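Long-range contact in transmembrane oligosaccharyl transferase (Archaeoglobus fulgidus, PDB 3WAJ), which is an archaeal membrane protein of the STT3/AglB oligosaccharyl transferase family, with a helical transmembrane part and a large C-terminal globular part: residues V781-V795 / W810-L824. Sequence-based numbering, arbitrary orientation.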
ATOM      1  N   VAL A 781     -24.596  33.558   3.818  1.00 62.31           N
ATOM      2  CA  VAL A 781     -24.021  34.731   4.462  1.00 59.54           C
ATOM      3  C   VAL A 781     -25.081  35.451   5.295  1.00 62.36           C
ATOM      4  O   VAL A 781     -26.029  36.014   4.757  1.00 67.32           O
ATOM      5  CB  VAL A 781     -23.362  35.677   3.442  1.00 59.14           C
ATOM      6  CG1 VAL A 781     -22.715  36.869   4.153  1.00 60.12           C
ATOM      7  CG2 VAL A 781     -22.326  34.922   2.628  1.00 54.39           C
ATOM      8  N   VAL A 782     -24.931  35.400   6.615  1.00 63.73           N
ATOM      9  CA  VAL A 782     -25.799  36.161   7.514  1.00 68.11           C
ATOM     10  C   VAL A 782     -25.043  37.395   8.004  1.00 71.21           C
ATOM     11  O   VAL A 782     -23.921  37.293   8.518  1.00 71.33           O
ATOM     12  CB  VAL A 782     -26.304  35.318   8.706  1.00 65.40           C
ATOM     13  CG1 VAL A 782     -27.130  36.177   9.654  1.00 62.47           C
ATOM     14  CG2 VAL A 782     -27.134  34.152   8.209  1.00 63.73           C
ATOM     15  N   THR A 783     -25.660  38.562   7.835  1.00 71.86           N
ATOM     16  CA  THR A 783     -25.006  39.822   8.159  1.00 74.95           C
ATOM     17  C   THR A 783     -26.026  40.863   8.594  1.00 84.73           C
ATOM     18  O   THR A 783     -27.236  40.689   8.407  1.00 88.28           O
ATOM     19  CB  THR A 783     -24.227  40.361   6.955  1.00 73.88           C
ATOM     20  OG1 THR A 783     -23.357  41.420   7.371  1.00 79.04           O
ATOM     21  CG2 THR A 783     -25.188  40.874   5.897  1.00 71.44           C
ATOM     22  N   GLY A 784     -25.538  41.953   9.171  1.00 86.73           N
ATOM     23  CA  GLY A 784     -26.419  42.997   9.650  1.00 88.29           C
ATOM     24  C   GLY A 784     -25.735  43.877  10.674  1.00 90.75           C
ATOM     25  O   GLY A 784     -24.514  43.838  10.822  1.00 89.79           O
ATOM     26  N   LYS A 785     -26.524  44.666  11.393  1.00 93.07           N
ATOM     27  CA  LYS A 785     -25.961  45.651  12.304  1.00 89.09           C
ATOM     28  C   LYS A 785     -26.150  45.306  13.773  1.00 82.92           C
ATOM     29  O   LYS A 785     -27.101  44.623  14.163  1.00 76.42           O
ATOM     30  CB  LYS A 785     -26.522  47.046  11.999  1.00 93.91           C
ATOM     31  CG  LYS A 785     -25.831  47.742  10.831  1.00 94.78           C
ATOM     32  CD  LYS A 785     -26.467  49.088  10.519  1.00 95.78           C
ATOM     33  CE  LYS A 785     -27.748  48.933   9.716  1.00 98.43           C
ATOM     34  NZ  LYS A 785     -27.465  48.511   8.312  1.00 98.39           N
ATOM     35  N   VAL A 786     -25.221  45.793  14.585  1.00 84.67           N
ATOM     36  CA  VAL A 786     -25.282  45.589  16.019  1.00 90.75           C
ATOM     37  C   VAL A 786     -25.443  46.934  16.729  1.00 97.49           C
ATOM     38  O   VAL A 786     -25.949  47.892  16.142  1.00 97.21           O
ATOM     39  CB  VAL A 786     -24.032  44.853  16.522  1.00 88.31           C
ATOM     40  CG1 VAL A 786     -24.075  43.396  16.108  1.00 92.02           C
ATOM     41  CG2 VAL A 786     -22.770  45.519  15.991  1.00 86.49           C
ATOM     42  N   SER A 787     -25.005  47.000  17.984  1.00103.58           N
ATOM     43  CA  SER A 787     -25.152  48.207  18.795  1.00110.52           C
ATOM     44  C   SER A 787     -24.161  48.232  19.959  1.00117.07           C
ATOM     45  O   SER A 787     -24.387  47.566  20.968  1.00122.88           O
ATOM     46  CB  SER A 787     -26.580  48.295  19.333  1.00110.25           C
ATOM     47  OG  SER A 787     -27.019  47.037  19.813  1.00107.99           O
ATOM     48  N   ALA A 788     -23.074  48.997  19.816  1.00116.68           N
ATOM     49  CA  ALA A 788     -21.999  49.051  20.814  1.00114.08           C
ATOM     50  C   ALA A 788     -22.561  49.237  22.221  1.00115.16           C
ATOM     51  O   ALA A 788     -23.581  49.907  22.383  1.00118.70           O
ATOM     52  CB  ALA A 788     -21.021  50.171  20.472  1.00112.58           C
ATOM     53  N   ASN A 789     -21.921  48.659  23.239  1.00113.36           N
ATOM     54  CA  ASN A 789     -20.651  47.942  23.117  1.00112.61           C
ATOM     55  C   ASN A 789     -20.803  46.442  22.850  1.00106.00           C
ATOM     56  O   ASN A 789     -20.890  45.636  23.781  1.00105.48           O
ATOM     57  CB  ASN A 789     -19.807  48.179  24.378  1.00117.65           C
ATOM     58  CG  ASN A 789     -18.487  47.416  24.365  1.00119.76           C
ATOM     59  OD1 ASN A 789     -17.935  47.111  23.304  1.00120.50           O
ATOM     60  ND2 ASN A 789     -17.975  47.108  25.555  1.00119.30           N
ATOM     61  N   VAL A 790     -20.837  46.086  21.569  1.00100.99           N
ATOM     62  CA  VAL A 790     -20.770  44.694  21.132  1.00 94.40           C
ATOM     63  C   VAL A 790     -19.586  44.539  20.187  1.00 86.56           C
ATOM     64  O   VAL A 790     -19.524  45.168  19.130  1.00 85.26           O
ATOM     65  CB  VAL A 790     -22.056  44.250  20.415  1.00 93.57           C
ATOM     66  CG1 VAL A 790     -23.123  43.844  21.419  1.00 92.45           C
ATOM     67  CG2 VAL A 790     -22.563  45.365  19.553  1.00 95.47           C
ATOM     68  N   THR A 791     -18.634  43.709  20.582  1.00 83.38           N
ATOM     69  CA  THR A 791     -17.433  43.514  19.787  1.00 85.02           C
ATOM     70  C   THR A 791     -17.442  42.172  19.050  1.00 84.34           C
ATOM     71  O   THR A 791     -16.624  41.938  18.155  1.00 80.70           O
ATOM     72  CB  THR A 791     -16.180  43.661  20.655  1.00 85.58           C
ATOM     73  OG1 THR A 791     -16.383  42.982  21.900  1.00 82.46           O
ATOM     74  CG2 THR A 791     -15.931  45.130  20.939  1.00 88.68           C
ATOM     75  N   GLU A 792     -18.374  41.298  19.429  1.00 86.80           N
ATOM     76  CA  GLU A 792     -18.529  40.015  18.747  1.00 89.11           C
ATOM     77  C   GLU A 792     -19.930  39.401  18.784  1.00 84.18           C
ATOM     78  O   GLU A 792     -20.684  39.568  19.751  1.00 83.43           O
ATOM     79  CB  GLU A 792     -17.488  38.999  19.221  1.00 91.58           C
ATOM     80  CG  GLU A 792     -17.113  39.093  20.679  1.00 95.52           C
ATOM     81  CD  GLU A 792     -15.713  38.577  20.917  1.00102.55           C
ATOM     82  OE1 GLU A 792     -14.814  38.948  20.134  1.00104.98           O
ATOM     83  OE2 GLU A 792     -15.509  37.788  21.861  1.00105.97           O
ATOM     84  N   VAL A 793     -20.252  38.687  17.706  1.00 77.88           N
ATOM     85  CA  VAL A 793     -21.525  37.990  17.549  1.00 74.28           C
ATOM     86  C   VAL A 793     -21.272  36.482  17.469  1.00 66.14           C
ATOM     87  O   VAL A 793     -20.407  36.035  16.707  1.00 63.58           O
ATOM     88  CB  VAL A 793     -22.243  38.461  16.266  1.00 74.50           C
ATOM     89  CG1 VAL A 793     -23.582  37.752  16.096  1.00 73.94           C
ATOM     90  CG2 VAL A 793     -22.424  39.979  16.284  1.00 71.91           C
ATOM     91  N   SER A 794     -22.007  35.693  18.250  1.00 61.07           N
ATOM     92  CA  SER A 794     -21.805  34.240  18.230  1.00 57.96           C
ATOM     93  C   SER A 794     -23.022  33.508  17.682  1.00 60.33           C
ATOM     94  O   SER A 794     -24.159  33.912  17.925  1.00 66.68           O
ATOM     95  CB  SER A 794     -21.468  33.704  19.622  1.00 56.36           C
ATOM     96  OG  SER A 794     -22.641  33.506  20.394  1.00 59.31           O
ATOM     97  N   VAL A 795     -22.778  32.429  16.942  1.00 60.81           N
ATOM     98  CA  VAL A 795     -23.858  31.572  16.456  1.00 64.07           C
ATOM     99  C   VAL A 795     -23.739  30.165  17.053  1.00 63.00           C
ATOM    100  O   VAL A 795     -22.636  29.649  17.258  1.00 64.13           O
ATOM    101  CB  VAL A 795     -23.906  31.489  14.914  1.00 66.76           C
ATOM    102  CG1 VAL A 795     -25.273  31.008  14.461  1.00 63.55           C
ATOM    103  CG2 VAL A 795     -23.624  32.843  14.295  1.00 73.29           C
ATOM    104  N   TRP A 810     -20.594  25.823  16.814  1.00 54.34           N
ATOM    105  CA  TRP A 810     -20.379  27.191  17.279  1.00 58.17           C
ATOM    106  C   TRP A 810     -19.549  27.959  16.266  1.00 56.15           C
ATOM    107  O   TRP A 810     -18.641  27.400  15.659  1.00 57.27           O
ATOM    108  CB  TRP A 810     -19.616  27.193  18.604  1.00 54.60           C
ATOM    109  CG  TRP A 810     -20.447  26.947  19.823  1.00 57.62           C
ATOM    110  CD1 TRP A 810     -20.606  25.762  20.490  1.00 57.37           C
ATOM    111  CD2 TRP A 810     -21.212  27.920  20.545  1.00 59.08           C
ATOM    112  NE1 TRP A 810     -21.427  25.938  21.576  1.00 61.09           N
ATOM    113  CE2 TRP A 810     -21.814  27.253  21.634  1.00 59.31           C
ATOM    114  CE3 TRP A 810     -21.445  29.289  20.375  1.00 58.49           C
ATOM    115  CZ2 TRP A 810     -22.642  27.914  22.549  1.00 50.52           C
ATOM    116  CZ3 TRP A 810     -22.269  29.943  21.285  1.00 58.09           C
ATOM    117  CH2 TRP A 810     -22.855  29.255  22.357  1.00 51.65           C
ATOM    118  N   GLN A 811     -19.854  29.236  16.091  1.00 51.15           N
ATOM    119  CA  GLN A 811     -18.942  30.130  15.394  1.00 58.60           C
ATOM    120  C   GLN A 811     -19.063  31.498  16.041  1.00 62.73           C
ATOM    121  O   GLN A 811     -20.169  31.919  16.391  1.00 63.13           O
ATOM    122  CB  GLN A 811     -19.249  30.210  13.893  1.00 58.94           C
ATOM    123  CG  GLN A 811     -18.198  30.985  13.103  1.00 61.35           C
ATOM    124  CD  GLN A 811     -18.563  31.147  11.639  1.00 69.64           C
ATOM    125  OE1 GLN A 811     -19.455  30.467  11.128  1.00 72.20           O
ATOM    126  NE2 GLN A 811     -17.879  32.058  10.957  1.00 72.42           N
ATOM    127  N   THR A 812     -17.933  32.175  16.233  1.00 65.01           N
ATOM    128  CA  THR A 812     -17.948  33.514  16.814  1.00 67.14           C
ATOM    129  C   THR A 812     -17.232  34.486  15.894  1.00 68.25           C
ATOM    130  O   THR A 812     -16.132  34.209  15.404  1.00 65.21           O
ATOM    131  CB  THR A 812     -17.348  33.561  18.233  1.00 66.33           C
ATOM    132  OG1 THR A 812     -18.220  32.879  19.136  1.00 69.26           O
ATOM    133  CG2 THR A 812     -17.216  35.001  18.711  1.00 68.97           C
ATOM    134  N   VAL A 813     -17.871  35.629  15.673  1.00 66.56           N
ATOM    135  CA  VAL A 813     -17.427  36.576  14.668  1.00 67.20           C
ATOM    136  C   VAL A 813     -17.189  37.958  15.274  1.00 77.23           C
ATOM    137  O   VAL A 813     -18.021  38.477  16.024  1.00 79.38           O
ATOM    138  CB  VAL A 813     -18.438  36.612  13.503  1.00 58.74           C
ATOM    139  CG1 VAL A 813     -18.779  38.027  13.100  1.00 54.44           C
ATOM    140  CG2 VAL A 813     -17.906  35.811  12.329  1.00 55.01           C
ATOM    141  N   GLU A 814     -16.032  38.532  14.962  1.00 81.83           N
ATOM    142  CA  GLU A 814     -15.651  39.839  15.482  1.00 87.22           C
ATOM    143  C   GLU A 814     -16.417  40.925  14.731  1.00 85.68           C
ATOM    144  O   GLU A 814     -16.646  40.812  13.523  1.00 82.78           O
ATOM    145  CB  GLU A 814     -14.143  40.040  15.318  1.00 94.90           C
ATOM    146  CG  GLU A 814     -13.545  41.148  16.166  1.00103.55           C
ATOM    147  CD  GLU A 814     -12.033  41.238  16.031  1.00109.87           C
ATOM    148  OE1 GLU A 814     -11.489  40.811  14.987  1.00108.96           O
ATOM    149  OE2 GLU A 814     -11.388  41.735  16.977  1.00115.62           O
ATOM    150  N   VAL A 815     -16.819  41.974  15.446  1.00 85.76           N
ATOM    151  CA  VAL A 815     -17.602  43.058  14.850  1.00 81.72           C
ATOM    152  C   VAL A 815     -16.719  44.114  14.187  1.00 82.87           C
ATOM    153  O   VAL A 815     -15.653  44.464  14.694  1.00 83.55           O
ATOM    154  CB  VAL A 815     -18.528  43.707  15.890  1.00 75.40           C
ATOM    155  CG1 VAL A 815     -19.189  44.946  15.332  1.00 74.20           C
ATOM    156  CG2 VAL A 815     -19.585  42.713  16.332  1.00 74.74           C
ATOM    157  N   LYS A 816     -17.169  44.602  13.038  1.00 86.78           N
ATOM    158  CA  LYS A 816     -16.482  45.654  12.305  1.00 93.92           C
ATOM    159  C   LYS A 816     -17.451  46.800  12.016  1.00 99.23           C
ATOM    160  O   LYS A 816     -18.454  46.605  11.324  1.00101.18           O
ATOM    161  CB  LYS A 816     -15.940  45.088  10.993  1.00 95.40           C
ATOM    162  CG  LYS A 816     -16.762  43.915  10.459  1.00 98.45           C
ATOM    163  CD  LYS A 816     -16.513  43.638   8.982  1.00102.93           C
ATOM    164  CE  LYS A 816     -17.283  44.601   8.077  1.00108.26           C
ATOM    165  NZ  LYS A 816     -16.721  45.987   8.051  1.00110.18           N
ATOM    166  N   ASN A 817     -17.158  47.984  12.553  1.00 99.43           N
ATOM    167  CA  ASN A 817     -17.960  49.184  12.293  1.00 97.12           C
ATOM    168  C   ASN A 817     -19.455  49.005  12.529  1.00 88.31           C
ATOM    169  O   ASN A 817     -20.273  49.352  11.669  1.00 82.38           O
ATOM    170  CB  ASN A 817     -17.726  49.691  10.864  1.00102.45           C
ATOM    171  CG  ASN A 817     -16.269  49.996  10.587  1.00108.31           C
ATOM    172  OD1 ASN A 817     -15.516  50.359  11.492  1.00113.17           O
ATOM    173  ND2 ASN A 817     -15.862  49.843   9.330  1.00106.77           N
ATOM    174  N   GLY A 818     -19.804  48.449  13.686  1.00 85.03           N
ATOM    175  CA  GLY A 818     -21.198  48.284  14.053  1.00 88.09           C
ATOM    176  C   GLY A 818     -21.943  47.275  13.198  1.00 90.93           C
ATOM    177  O   GLY A 818     -23.176  47.216  13.230  1.00 89.88           O
ATOM    178  N   THR A 819     -21.198  46.481  12.433  1.00 93.89           N
ATOM    179  CA  THR A 819     -21.804  45.403  11.656  1.00 96.23           C
ATOM    180  C   THR A 819     -21.090  44.058  11.866  1.00 95.34           C
ATOM    181  O   THR A 819     -19.955  44.000  12.355  1.00 92.43           O
ATOM    182  CB  THR A 819     -21.894  45.750  10.149  1.00 97.86           C
ATOM    183  OG1 THR A 819     -23.047  45.120   9.576  1.00101.34           O
ATOM    184  CG2 THR A 819     -20.649  45.296   9.404  1.00 95.47           C
ATOM    185  N   TYR A 820     -21.780  42.979  11.510  1.00 94.71           N
ATOM    186  CA  TYR A 820     -21.230  41.636  11.618  1.00 85.57           C
ATOM    187  C   TYR A 820     -21.476  40.891  10.312  1.00 81.48           C
ATOM    188  O   TYR A 820     -22.354  41.261   9.532  1.00 81.82           O
ATOM    189  CB  TYR A 820     -21.887  40.881  12.775  1.00 81.59           C
ATOM    190  CG  TYR A 820     -23.270  40.360  12.452  1.00 82.88           C
ATOM    191  CD1 TYR A 820     -24.385  41.187  12.535  1.00 85.21           C
ATOM    192  CD2 TYR A 820     -23.462  39.037  12.068  1.00 80.28           C
ATOM    193  CE1 TYR A 820     -25.649  40.712  12.238  1.00 84.49           C
ATOM    194  CE2 TYR A 820     -24.718  38.555  11.771  1.00 82.16           C
ATOM    195  CZ  TYR A 820     -25.809  39.395  11.855  1.00 83.06           C
ATOM    196  OH  TYR A 820     -27.062  38.908  11.555  1.00 81.49           O
ATOM    197  N   THR A 821     -20.703  39.842  10.072  1.00 77.27           N
ATOM    198  CA  THR A 821     -20.965  38.960   8.942  1.00 72.37           C
ATOM    199  C   THR A 821     -20.577  37.529   9.314  1.00 68.54           C
ATOM    200  O   THR A 821     -19.468  37.284   9.799  1.00 63.00           O
ATOM    201  CB  THR A 821     -20.220  39.418   7.677  1.00 67.12           C
ATOM    202  OG1 THR A 821     -20.633  40.750   7.337  1.00 74.39           O
ATOM    203  CG2 THR A 821     -20.528  38.493   6.517  1.00 60.32           C
ATOM    204  N   VAL A 822     -21.495  36.588   9.117  1.00 66.63           N
ATOM    205  CA  VAL A 822     -21.193  35.195   9.432  1.00 63.69           C
ATOM    206  C   VAL A 822     -21.688  34.214   8.354  1.00 65.25           C
ATOM    207  O   VAL A 822     -22.776  34.381   7.788  1.00 63.70           O
ATOM    208  CB  VAL A 822     -21.680  34.807  10.851  1.00 53.94           C
ATOM    209  CG1 VAL A 822     -23.185  34.737  10.908  1.00 51.58           C
ATOM    210  CG2 VAL A 822     -21.065  33.483  11.279  1.00 55.85           C
ATOM    211  N   VAL A 823     -20.865  33.209   8.063  1.00 60.06           N
ATOM    212  CA  VAL A 823     -21.173  32.210   7.042  1.00 58.13           C
ATOM    213  C   VAL A 823     -21.532  30.878   7.718  1.00 58.23           C
ATOM    214  O   VAL A 823     -20.717  30.307   8.446  1.00 58.18           O
ATOM    215  CB  VAL A 823     -19.979  32.043   6.069  1.00 58.03           C
ATOM    216  CG1 VAL A 823     -20.371  31.250   4.819  1.00 52.58           C
ATOM    217  CG2 VAL A 823     -19.451  33.404   5.667  1.00 54.70           C
ATOM    218  N   LEU A 824     -22.758  30.403   7.485  1.00 58.59           N
ATOM    219  CA  LEU A 824     -23.274  29.184   8.114  1.00 54.32           C
ATOM    220  C   LEU A 824     -23.412  28.061   7.075  1.00 57.87           C
ATOM    221  O   LEU A 824     -23.936  28.284   5.982  1.00 61.60           O
ATOM    222  CB  LEU A 824     -24.627  29.466   8.776  1.00 52.46           C
ATOM    223  CG  LEU A 824     -24.701  30.706   9.674  1.00 53.89           C
ATOM    224  CD1 LEU A 824     -26.096  30.910  10.267  1.00 55.35           C
ATOM    225  CD2 LEU A 824     -23.675  30.620  10.785  1.00 52.70           C
TER
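Tyr820 lays its ring across the backbone of Thr783 and Gly784. Its chi1 of 78° sets CG between the backbone N and the carbonyl carbon, which turns the ring over the neighbouring strand. Thr783 CA makes a CH-pi contact with one face, 4.0 Å from the ring centroid. Gly784 N and Thr783 C also lie over a face, with Gly784 N 3.3 Å from Tyr820 CE1. Having no side chain, Gly784 lets the ring lie close to the backbone. Val782 CG1 sits 3.3 Å from Tyr820 OH. That hydroxyl is hydrogen-bonded to Leu866 O, near the C-terminal end of the model. At the other end of the side chain, Tyr820 CB meets Val793 CG2 at 3.7 Å.

The contact belongs to the long peripheral domain of AglB. Two antiparallel ladders, 781-785 with 819-824 and 792-795 with 810-814, lie in separate sheets that pack face to face. A type I' turn from Lys816 to Thr819 carries the chain from one sheet to the other.

Val793, Val795, Val782, Tyr820, Val822 and Leu824 fill the space between the sheets. Val795 and Val822 meet tip to tip, CG2 to CG1, at 3.9 Å. With chi1 at -161°, Val795 CG1 is anti to the backbone N and reaches Leu824 CD2 at 4.0 Å. Tyr840 and Ile842 of strand 835-844 also touch Val795. Near the turn, Val815 CG1 packs on Val786 CG2 at 3.7 Å.

On the outer face of the second ladder, Ser794 OG lies at the edge of the Trp810 ring, in its plane, 3.7 Å from CZ3.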